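Local atomic coordinates of ornithine carbamoyltransferase, mitochondrial (Coccidioides immitis, PDB entry 3SDS), a protein that catalyses the transfer of the carbamoyl group from carbamoyl phosphate to L-ornithine, giving L-citrulline and phosphate in arginine biosynthesis. Residues A38-N43 and A338-E343. Sequence-based numbering, arbitrary orientation.
Sequences ATLVRN and AISALE
Ser340 reaches across to helix 34-51 and hydrogen-bonds to its backbone: OG donates to the carbonyl O of Leu40 over 2.8 Å. The hydroxyl arrives well off the C=O direction, at a C=O...OG angle of 116°, but stays in the carbonyl plane and so meets a lone pair. With CB of Ser340 already directed at helix 34-51, a chi1 of -176° sets OG opposite the serine's own backbone N, within bonding distance of Leu40 O. This part is buried and closely packed: CD2 of Leu40 lies 3.8 Å from Ser340 OG, and CB of Asn43 packs against the same oxygen from the next turn at 3.7 Å. Ser340 also touches Ala44, one residue farther along helix 34-51. The axes of the short segments 38-43 and 338-343 approach to 8.8 Å, with 127° between their N-to-C directions. In the two-domain carbamoyltransferase fold this is where the C-terminal helix 327-347, whose residues 338-343 belong to the ornithine-binding half, packs back onto the first helix of the carbamoyl phosphate half. Leu40 also touches Ile160, and Ala341 touches Leu157, both on helix 156-169. Toward Asn43 and Glu343 the fit slackens. Asn43 ND2 and Glu343 OE1 stand 4.4 Å apart with no hydrogen bond between them, and each group is held elsewhere: the amide by the carbonyl of Ala353, the carboxylate by Tyr47 OH and a salt bridge to Arg59. On this looser side Asn43 is partly exposed, whereas Ser340 and Leu40 are buried.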
loop_
_atom_site.group_PDB
_atom_site.type_symbol
_atom_site.label_atom_id
_atom_site.label_comp_id
_atom_site.label_asym_id
_atom_site.label_seq_id
_atom_site.Cartn_x
_atom_site.Cartn_y
_atom_site.Cartn_z
ATOM N N ALA A 38 -0.274 16.339 -28.910
ATOM C CA ALA A 38 -0.076 15.268 -29.871
ATOM C C ALA A 38 1.127 14.389 -29.485
ATOM O O ALA A 38 1.084 13.157 -29.668
ATOM C CB ALA A 38 0.060 15.809 -31.253
ATOM N N THR A 39 2.168 15.016 -28.924
ATOM C CA THR A 39 3.397 14.323 -28.509
ATOM C C THR A 39 3.166 13.334 -27.345
ATOM O O THR A 39 3.706 12.209 -27.349
ATOM C CB THR A 39 4.521 15.341 -28.178
ATOM O OG1 THR A 39 4.869 16.060 -29.366
ATOM C CG2 THR A 39 5.771 14.657 -27.643
ATOM N N LEU A 40 2.351 13.744 -26.367
ATOM C CA LEU A 40 1.976 12.855 -25.257
ATOM C C LEU A 40 1.236 11.617 -25.789
ATOM O O LEU A 40 1.466 10.483 -25.333
ATOM C CB LEU A 40 1.130 13.595 -24.206
ATOM C CG LEU A 40 1.788 14.689 -23.344
ATOM C CD1 LEU A 40 0.801 15.263 -22.343
ATOM C CD2 LEU A 40 3.003 14.160 -22.602
ATOM N N VAL A 41 0.377 11.840 -26.778
ATOM C CA VAL A 41 -0.380 10.757 -27.357
ATOM C C VAL A 41 0.526 9.832 -28.189
ATOM O O VAL A 41 0.474 8.606 -28.017
ATOM C CB VAL A 41 -1.649 11.278 -28.125
ATOM C CG1 VAL A 41 -2.350 10.158 -28.878
ATOM C CG2 VAL A 41 -2.633 11.902 -27.141
ATOM N N ARG A 42 1.371 10.385 -29.059
ATOM C CA ARG A 42 2.305 9.514 -29.799
ATOM C C ARG A 42 3.201 8.693 -28.857
ATOM O O ARG A 42 3.365 7.489 -29.056
ATOM C CB ARG A 42 3.132 10.281 -30.826
ATOM C CG ARG A 42 2.320 10.687 -32.059
ATOM C CD ARG A 42 3.133 11.488 -33.074
ATOM N NE ARG A 42 3.546 12.787 -32.540
ATOM C CZ ARG A 42 3.097 13.959 -32.971
ATOM N NH1 ARG A 42 2.212 14.019 -33.959
ATOM N NH2 ARG A 42 3.537 15.080 -32.409
ATOM N N ASN A 43 3.737 9.331 -27.815
ATOM C CA ASN A 43 4.577 8.628 -26.846
ATOM C C ASN A 43 3.868 7.423 -26.183
ATOM O O ASN A 43 4.456 6.328 -26.087
ATOM C CB ASN A 43 5.181 9.591 -25.794
ATOM C CG ASN A 43 6.163 10.622 -26.402
ATOM O OD1 ASN A 43 6.479 10.594 -27.607
ATOM N ND2 ASN A 43 6.631 11.546 -25.568
ATOM N N ALA A 338 -0.813 7.407 -18.410
ATOM C CA ALA A 338 -0.072 7.752 -17.187
ATOM C C ALA A 338 1.449 7.679 -17.346
ATOM O O ALA A 338 2.168 8.542 -16.802
ATOM C CB ALA A 338 -0.515 6.901 -16.020
ATOM N N ILE A 339 1.943 6.672 -18.080
ATOM C CA ILE A 339 3.391 6.527 -18.286
ATOM C C ILE A 339 3.903 7.765 -19.021
ATOM O O ILE A 339 4.919 8.378 -18.634
ATOM C CB ILE A 339 3.782 5.223 -19.071
ATOM C CG1 ILE A 339 3.571 3.949 -18.215
ATOM C CG2 ILE A 339 5.252 5.311 -19.612
ATOM C CD1 ILE A 339 3.714 2.608 -18.985
ATOM N N SER A 340 3.177 8.134 -20.072
ATOM C CA SER A 340 3.544 9.274 -20.913
ATOM C C SER A 340 3.567 10.568 -20.088
ATOM O O SER A 340 4.543 11.337 -20.148
ATOM C CB SER A 340 2.540 9.392 -22.061
ATOM O OG SER A 340 2.883 10.407 -22.970
ATOM N N ALA A 341 2.509 10.776 -19.296
ATOM C CA ALA A 341 2.359 12.005 -18.533
ATOM C C ALA A 341 3.386 12.145 -17.412
ATOM O O ALA A 341 3.953 13.238 -17.216
ATOM C CB ALA A 341 0.952 12.145 -17.999
ATOM N N LEU A 342 3.618 11.054 -16.681
ATOM C CA LEU A 342 4.614 11.058 -15.615
ATOM C C LEU A 342 6.026 11.226 -16.176
ATOM O O LEU A 342 6.826 11.945 -15.570
ATOM C CB LEU A 342 4.546 9.788 -14.750
ATOM C CG LEU A 342 3.274 9.437 -13.981
ATOM C CD1 LEU A 342 3.215 7.936 -13.784
ATOM C CD2 LEU A 342 3.220 10.137 -12.649
ATOM N N GLU A 343 6.355 10.574 -17.297
ATOM C CA GLU A 343 7.662 10.832 -17.924
ATOM C C GLU A 343 7.849 12.316 -18.243
ATOM O O GLU A 343 8.928 12.884 -17.992
ATOM C CB GLU A 343 7.879 10.024 -19.209
ATOM C CG GLU A 343 9.335 10.021 -19.697
ATOM C CD GLU A 343 9.458 9.977 -21.217
ATOM O OE1 GLU A 343 8.404 9.888 -21.890
ATOM O OE2 GLU A 343 10.614 10.040 -21.739
#